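Side-chain contacts in GH3 beta-N-acetylglucosaminidase (Paenibacillaceae, PDB 6K5J), which hydrolyses terminal beta-linked N-acetylglucosamine residues as a beta-N-acetylglucosaminidase of glycoside hydrolase family 3: residues D327-V330 against G331-L334; A335-R339 against R340-A344; E469-A472 against A473-D476. One frame throughout, in Å; residues are numbered along the deposited sequence.

Interaction 1 of 3, residues D327-V330 against G331-L334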
loop_
_atom_site.group_PDB
_atom_site.type_symbol
_atom_site.label_atom_id
_atom_site.label_comp_id
_atom_site.label_asym_id
_atom_site.label_seq_id
_atom_site.Cartn_x
_atom_site.Cartn_y
_atom_site.Cartn_z
ATOM N N ASP A 327 -26.360 -14.736 -6.160
ATOM C CA ASP A 327 -26.789 -13.711 -7.112
ATOM C C ASP A 327 -26.572 -12.307 -6.564
ATOM O O ASP A 327 -26.318 -11.380 -7.335
ATOM C CB ASP A 327 -28.272 -13.876 -7.471
ATOM C CG ASP A 327 -28.557 -15.115 -8.303
ATOM O OD1 ASP A 327 -27.649 -15.609 -9.003
ATOM O OD2 ASP A 327 -29.718 -15.583 -8.270
ATOM N N ARG A 328 -26.728 -12.124 -5.250
ATOM C CA ARG A 328 -26.504 -10.816 -4.642
ATOM C C ARG A 328 -25.087 -10.317 -4.922
ATOM O O ARG A 328 -24.900 -9.187 -5.386
ATOM C CB ARG A 328 -26.775 -10.889 -3.137
ATOM C CG ARG A 328 -27.029 -9.555 -2.457
ATOM C CD ARG A 328 -26.931 -9.690 -0.932
ATOM N NE ARG A 328 -27.809 -10.750 -0.439
ATOM C CZ ARG A 328 -27.687 -11.333 0.749
ATOM N NH1 ARG A 328 -26.731 -10.950 1.580
ATOM N NH2 ARG A 328 -28.520 -12.306 1.105
ATOM N N SER A 329 -24.076 -11.156 -4.658
ATOM C CA SER A 329 -22.691 -10.755 -4.926
ATOM C C SER A 329 -22.424 -10.616 -6.413
ATOM O O SER A 329 -21.743 -9.678 -6.840
ATOM C CB SER A 329 -21.700 -11.751 -4.317
ATOM O OG SER A 329 -21.728 -11.705 -2.904
ATOM N N VAL A 330 -22.909 -11.560 -7.219
ATOM C CA VAL A 330 -22.714 -11.458 -8.666
ATOM C C VAL A 330 -23.270 -10.139 -9.184
ATOM O O VAL A 330 -22.654 -9.475 -10.025
ATOM C CB VAL A 330 -23.357 -12.664 -9.379
ATOM C CG1 VAL A 330 -23.438 -12.419 -10.888
ATOM C CG2 VAL A 330 -22.566 -13.938 -9.083
ATOM N N GLY A 331 -24.437 -9.727 -8.679
ATOM C CA GLY A 331 -25.021 -8.474 -9.128
ATOM C C GLY A 331 -24.145 -7.276 -8.818
ATOM O O GLY A 331 -23.991 -6.375 -9.647
ATOM N N ARG A 332 -23.553 -7.250 -7.624
ATOM C CA ARG A 332 -22.674 -6.142 -7.269
ATOM C C ARG A 332 -21.420 -6.131 -8.133
ATOM O O ARG A 332 -20.968 -5.064 -8.564
ATOM C CB ARG A 332 -22.302 -6.220 -5.791
ATOM C CG ARG A 332 -23.479 -6.167 -4.837
ATOM C CD ARG A 332 -22.961 -6.246 -3.414
ATOM N NE ARG A 332 -23.994 -6.100 -2.394
ATOM C CZ ARG A 332 -24.315 -7.031 -1.494
ATOM N NH1 ARG A 332 -23.685 -8.206 -1.470
ATOM N NH2 ARG A 332 -25.258 -6.774 -0.591
ATOM N N LEU A 333 -20.849 -7.312 -8.411
ATOM C CA LEU A 333 -19.644 -7.372 -9.236
ATOM C C LEU A 333 -19.932 -6.983 -10.685
ATOM O O LEU A 333 -19.163 -6.236 -11.300
ATOM C CB LEU A 333 -19.021 -8.769 -9.152
ATOM C CG LEU A 333 -18.462 -9.058 -7.761
ATOM C CD1 LEU A 333 -18.424 -10.569 -7.477
ATOM C CD2 LEU A 333 -17.085 -8.409 -7.605
ATOM N N LEU A 334 -21.041 -7.463 -11.247
ATOM C CA LEU A 334 -21.381 -7.083 -12.615
ATOM C C LEU A 334 -21.672 -5.585 -12.727
ATOM O O LEU A 334 -21.342 -4.962 -13.743
ATOM C CB LEU A 334 -22.573 -7.915 -13.097
ATOM C CG LEU A 334 -22.339 -9.420 -13.256
ATOM C CD1 LEU A 334 -23.562 -10.112 -13.835
ATOM C CD2 LEU A 334 -21.128 -9.708 -14.129
HETATM O O HOH W 1 -23.582 -9.480 1.350
HETATM O O HOH W 2 -26.212 -8.018 1.934
#
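V330 and L334 meet one turn apart on helix 323-339, their side chains lying alongside each other and pointing the same way, with CG1 of V330 3.7 Å from CD1 of L334. In V330 this methyl sits trans to the backbone N (chi1 167°), which turns it toward the following turn and its leucine. L334 also folds back over the helix backbone, its CG 3.2 Å from O of V330. The same carbonyl accepts the amide of L334 at 2.9 Å from N to O, in a nearly straight bond (169°), one of four successive i to i+4 bonds that run through these two turns. Both apolar side chains reach helix 13-19, V330 touching K16 and L334 touching Q19, so this stripe packs the helix on helix 13-19 near the N-terminal end of the modelled chain.

On another side of the helix R328 and R332 also run side by side. R332 is extended from CG to NE, and its guanidinium offers one face to the aliphatic part of R328: CG of R328 stands 3.4 Å above that plane, displaced toward the rim, and CD of R328 is 3.4 Å from NH2 of R332. R328 bends beyond these carbons, at chi3, and the two guanidinium planes end up 86° apart. One water accepts from NH2 of R332 at 3.0 Å and another from NH1, each also receiving a weak bond from NH1 of R328. The like charges have acidic partners nearby: E324 and E252 pair with R328, D262 and D294 with R332. The methylene over one guanidinium, the bridging waters and the four carboxylates probably let both arginines sit side by side as cations.

Interaction 2 of 3, residues A335-R339 against R340-A344; sequences ALKQR and RAVDA
K337 and V342 form the close-packed side of this helix end, their side chains crossing at an angle with CB of K337 3.8 Å from CG2 of V342. Both valine methyls also lie against the carbonyl of K337, CG2 coming within 3.4 Å of its O. That oxygen accepts the amide of V342 at 3.2 Å, in a virtually straight bond (179°), while N of A341 reaches O of Q338 at 3.1 Å from above the carbonyl plane. With A341 at positive phi (44°), the two bonds make a Schellman motif that ends helix 323-339. Outside the helix end, V342 touches P77 and N131, and the amine of K337 is bound by P77 O, G44 O and Q19.

Q338 and R339 make the solvent side. R340 lies between the two, its CB and CG packed on the last turn: with CG anti to the carbonyl carbon (chi1 -69°), CG comes 4.1 Å from CD1 of L336. A bend at chi2 then leads CD and the guanidinium past R339. D225 serves both arginines, OD2 forming a salt bridge with NE of R340 and OD1 one with NH2 of R339. Were R340 an alanine, D225 would probably keep only R339 of this pair, and CD1 of L336 would lose the CG packed on it. The shared carboxylate probably lets the adjacent arginines sit close, tying the last helical turn and the first residue beyond it to one acidic group.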
loop_
_atom_site.group_PDB
_atom_site.type_symbol
_atom_site.label_atom_id
_atom_site.label_comp_id
_atom_site.label_asym_id
_atom_site.label_seq_id
_atom_site.Cartn_x
_atom_site.Cartn_y
_atom_site.Cartn_z
ATOM N N ALA A 335 -22.280 -4.988 -11.693
ATOM C CA ALA A 335 -22.564 -3.554 -11.729
ATOM C C ALA A 335 -21.276 -2.740 -11.719
ATOM O O ALA A 335 -21.146 -1.762 -12.463
ATOM C CB ALA A 335 -23.457 -3.153 -10.552
ATOM N N LEU A 336 -20.306 -3.140 -10.889
ATOM C CA LEU A 336 -19.009 -2.473 -10.891
ATOM C C LEU A 336 -18.325 -2.609 -12.252
ATOM O O LEU A 336 -17.784 -1.632 -12.795
ATOM C CB LEU A 336 -18.129 -3.063 -9.779
ATOM C CG LEU A 336 -16.704 -2.495 -9.730
ATOM C CD1 LEU A 336 -16.748 -0.992 -9.574
ATOM C CD2 LEU A 336 -15.897 -3.137 -8.600
ATOM N N LYS A 337 -18.363 -3.809 -12.825
ATOM C CA LYS A 337 -17.696 -4.057 -14.099
ATOM C C LYS A 337 -18.307 -3.221 -15.218
ATOM O O LYS A 337 -17.591 -2.724 -16.095
ATOM C CB LYS A 337 -17.762 -5.546 -14.436
ATOM C CG LYS A 337 -16.789 -6.405 -13.614
ATOM C CD LYS A 337 -16.953 -7.884 -13.926
ATOM C CE LYS A 337 -15.825 -8.695 -13.279
ATOM N NZ LYS A 337 -15.768 -10.099 -13.762
ATOM N N GLN A 338 -19.633 -3.067 -15.212
ATOM C CA GLN A 338 -20.270 -2.183 -16.183
ATOM C C GLN A 338 -19.876 -0.730 -15.947
ATOM O O GLN A 338 -19.628 0.017 -16.903
ATOM C CB GLN A 338 -21.788 -2.334 -16.106
ATOM C CG GLN A 338 -22.510 -1.427 -17.090
ATOM C CD GLN A 338 -24.005 -1.387 -16.868
ATOM O OE1 GLN A 338 -24.541 -2.116 -16.029
ATOM N NE2 GLN A 338 -24.692 -0.530 -17.624
ATOM N N ARG A 339 -19.809 -0.319 -14.678
ATOM C CA ARG A 339 -19.583 1.081 -14.324
ATOM C C ARG A 339 -18.196 1.554 -14.721
ATOM O O ARG A 339 -18.009 2.736 -15.042
ATOM C CB ARG A 339 -19.778 1.270 -12.826
ATOM C CG ARG A 339 -19.973 2.696 -12.399
ATOM C CD ARG A 339 -20.763 2.734 -11.118
ATOM N NE ARG A 339 -19.940 2.279 -10.013
ATOM C CZ ARG A 339 -20.256 1.278 -9.198
ATOM N NH1 ARG A 339 -21.396 0.607 -9.345
ATOM N NH2 ARG A 339 -19.423 0.947 -8.231
ATOM N N ARG A 340 -17.213 0.663 -14.692
ATOM C CA ARG A 340 -15.857 1.008 -15.070
ATOM C C ARG A 340 -15.563 0.640 -16.513
ATOM O O ARG A 340 -14.399 0.685 -16.925
ATOM C CB ARG A 340 -14.858 0.338 -14.119
ATOM C CG ARG A 340 -14.890 0.915 -12.693
ATOM C CD ARG A 340 -14.760 2.448 -12.682
ATOM N NE ARG A 340 -15.281 3.018 -11.445
ATOM C CZ ARG A 340 -15.845 4.216 -11.348
ATOM N NH1 ARG A 340 -15.962 4.986 -12.420
ATOM N NH2 ARG A 340 -16.306 4.639 -10.181
ATOM N N ALA A 341 -16.594 0.289 -17.289
ATOM C CA ALA A 341 -16.453 -0.063 -18.704
ATOM C C ALA A 341 -15.250 -0.974 -18.927
ATOM O O ALA A 341 -14.375 -0.707 -19.757
ATOM C CB ALA A 341 -16.355 1.193 -19.575
ATOM N N VAL A 342 -15.195 -2.059 -18.146
ATOM C CA VAL A 342 -14.040 -2.948 -18.202
ATOM C C VAL A 342 -13.947 -3.693 -19.521
ATOM O O VAL A 342 -12.893 -4.254 -19.835
ATOM C CB VAL A 342 -14.052 -3.940 -17.019
ATOM C CG1 VAL A 342 -14.139 -3.177 -15.689
ATOM C CG2 VAL A 342 -15.193 -4.946 -17.153
ATOM N N ASP A 343 -15.014 -3.699 -20.315
ATOM C CA ASP A 343 -14.957 -4.303 -21.638
ATOM C C ASP A 343 -14.399 -3.354 -22.696
ATOM O O ASP A 343 -14.230 -3.767 -23.850
ATOM C CB ASP A 343 -16.348 -4.796 -22.049
ATOM C CG ASP A 343 -17.387 -3.681 -22.066
ATOM O OD1 ASP A 343 -17.271 -2.729 -21.262
ATOM O OD2 ASP A 343 -18.319 -3.751 -22.896
ATOM N N ALA A 344 -14.098 -2.108 -22.334
ATOM C CA ALA A 344 -13.637 -1.131 -23.311
ATOM C C ALA A 344 -12.269 -1.518 -23.863
ATOM O O ALA A 344 -11.432 -2.095 -23.165
ATOM C CB ALA A 344 -13.571 0.262 -22.689
#

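Interaction 3 of 3, residues E469-A472 against A473-D476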
loop_
_atom_site.group_PDB
_atom_site.type_symbol
_atom_site.label_atom_id
_atom_site.label_comp_id
_atom_site.label_asym_id
_atom_site.label_seq_id
_atom_site.Cartn_x
_atom_site.Cartn_y
_atom_site.Cartn_z
ATOM N N GLU A 469 22.886 5.816 17.005
ATOM C CA GLU A 469 23.176 6.328 18.341
ATOM C C GLU A 469 24.677 6.434 18.591
ATOM O O GLU A 469 25.127 7.353 19.285
ATOM C CB GLU A 469 22.511 5.440 19.400
ATOM C CG GLU A 469 21.022 5.743 19.620
ATOM C CD GLU A 469 20.783 7.026 20.397
ATOM O OE1 GLU A 469 21.090 7.054 21.612
ATOM O OE2 GLU A 469 20.294 8.014 19.802
ATOM N N ALA A 470 25.464 5.522 18.018
ATOM C CA ALA A 470 26.918 5.604 18.152
ATOM C C ALA A 470 27.459 6.848 17.458
ATOM O O ALA A 470 28.272 7.592 18.025
ATOM C CB ALA A 470 27.568 4.341 17.582
ATOM N N LEU A 471 27.007 7.093 16.225
ATOM C CA LEU A 471 27.429 8.285 15.501
ATOM C C LEU A 471 26.990 9.545 16.228
ATOM O O LEU A 471 27.699 10.559 16.215
ATOM C CB LEU A 471 26.866 8.268 14.080
ATOM C CG LEU A 471 27.340 7.153 13.156
ATOM C CD1 LEU A 471 26.527 7.133 11.860
ATOM C CD2 LEU A 471 28.820 7.355 12.845
ATOM N N ALA A 472 25.817 9.501 16.861
ATOM C CA ALA A 472 25.301 10.660 17.575
ATOM C C ALA A 472 26.140 10.994 18.795
ATOM O O ALA A 472 26.120 12.144 19.248
ATOM C CB ALA A 472 23.844 10.424 17.995
ATOM N N ALA A 473 26.871 10.020 19.331
ATOM C CA ALA A 473 27.711 10.229 20.502
ATOM C C ALA A 473 29.125 10.689 20.158
ATOM O O ALA A 473 29.884 11.038 21.069
ATOM C CB ALA A 473 27.780 8.943 21.333
ATOM N N LYS A 474 29.498 10.701 18.882
ATOM C CA LYS A 474 30.844 11.122 18.493
ATOM C C LYS A 474 30.934 12.643 18.472
ATOM O O LYS A 474 30.258 13.281 17.659
ATOM C CB LYS A 474 31.209 10.551 17.130
ATOM C CG LYS A 474 31.289 9.031 17.105
ATOM C CD LYS A 474 31.771 8.502 15.761
ATOM C CE LYS A 474 33.134 9.065 15.390
ATOM N NZ LYS A 474 33.949 8.092 14.608
ATOM N N PRO A 475 31.761 13.261 19.323
ATOM C CA PRO A 475 31.798 14.734 19.370
ATOM C C PRO A 475 32.403 15.368 18.130
ATOM O O PRO A 475 32.228 16.574 17.923
ATOM C CB PRO A 475 32.651 15.032 20.616
ATOM C CG PRO A 475 32.846 13.699 21.309
ATOM C CD PRO A 475 32.735 12.658 20.244
ATOM N N ASP A 476 33.106 14.602 17.304
ATOM C CA ASP A 476 33.708 15.101 16.077
ATOM C C ASP A 476 32.783 14.977 14.870
ATOM O O ASP A 476 33.206 15.274 13.747
ATOM C CB ASP A 476 35.016 14.346 15.799
ATOM C CG ASP A 476 34.869 12.834 15.977
ATOM O OD1 ASP A 476 34.345 12.402 17.029
ATOM O OD2 ASP A 476 35.274 12.075 15.065
#
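A473 meets A470 and E469 through its amide, which is shared between their two carbonyls: N of A473 lies 3.1 Å from O of A470 and makes a weak, strongly bent bond (127°) to O of E469. One residue on, N of K474 donates to O of L471 at 3.2 Å. The A470 and L471 carbonyls are both approached from above their planes, and both bonds span three residues, as in 3-10 geometry. At K474 the backbone opens to an extended conformation (psi 116°), and P475, whose ring nitrogen carries no hydrogen to donate, follows directly.

The side chains add little direct packing of their own. CB of A473 rests 3.6 Å from O of A470, and CG of K474 is 3.5 Å from that same oxygen, so one carbonyl is flanked by carbon atoms of two consecutive residues. In K474 the first torsion (chi1 -64°) sets CG trans to the carbonyl carbon and beside its own N, which carries the chain back alongside the helical residues; CD then stands 4.3 Å from CD2 of L471, a loose apolar approach. Further bends in the lysine chain lead its amine to helix 435-447, where it bonds S445 OG and, weakly, Q442 O.

L471 packs on I441 and S445 of that helix and on L479 of strand 478-483, while A472 touches L479 and T495. E469 directs its carboxylate to T495. The contact thus belongs to the link from helix 462-472 into strand 478-483, which runs parallel to strand 450-455 in the same sheet: a right-handed beta-alpha-beta crossover is the usual form of such a connection in an alpha/beta domain.

How the interactions relate
Interactions 1 and 2 follow each other on helix 323-339, with centres about 13 Å apart: 327-334 covers its middle turns, 335-344 its end and the loop beyond. Q19 joins them, touching L334 in the first and binding the amine of K337 in the second. Aspartates D262 and D294 in the first and D225 in the second hold the helix by its arginines against the rest of the N-terminal domain, of the TIM-barrel clan. Interaction 3 stands apart, on the opposite side of the chain's centre, in the six-stranded mixed-sheet region; its centre is about 61 Å from that of interaction 1 and 59 Å from that of interaction 2. All three are structural packing, each at least 24 Å from the chain's centre.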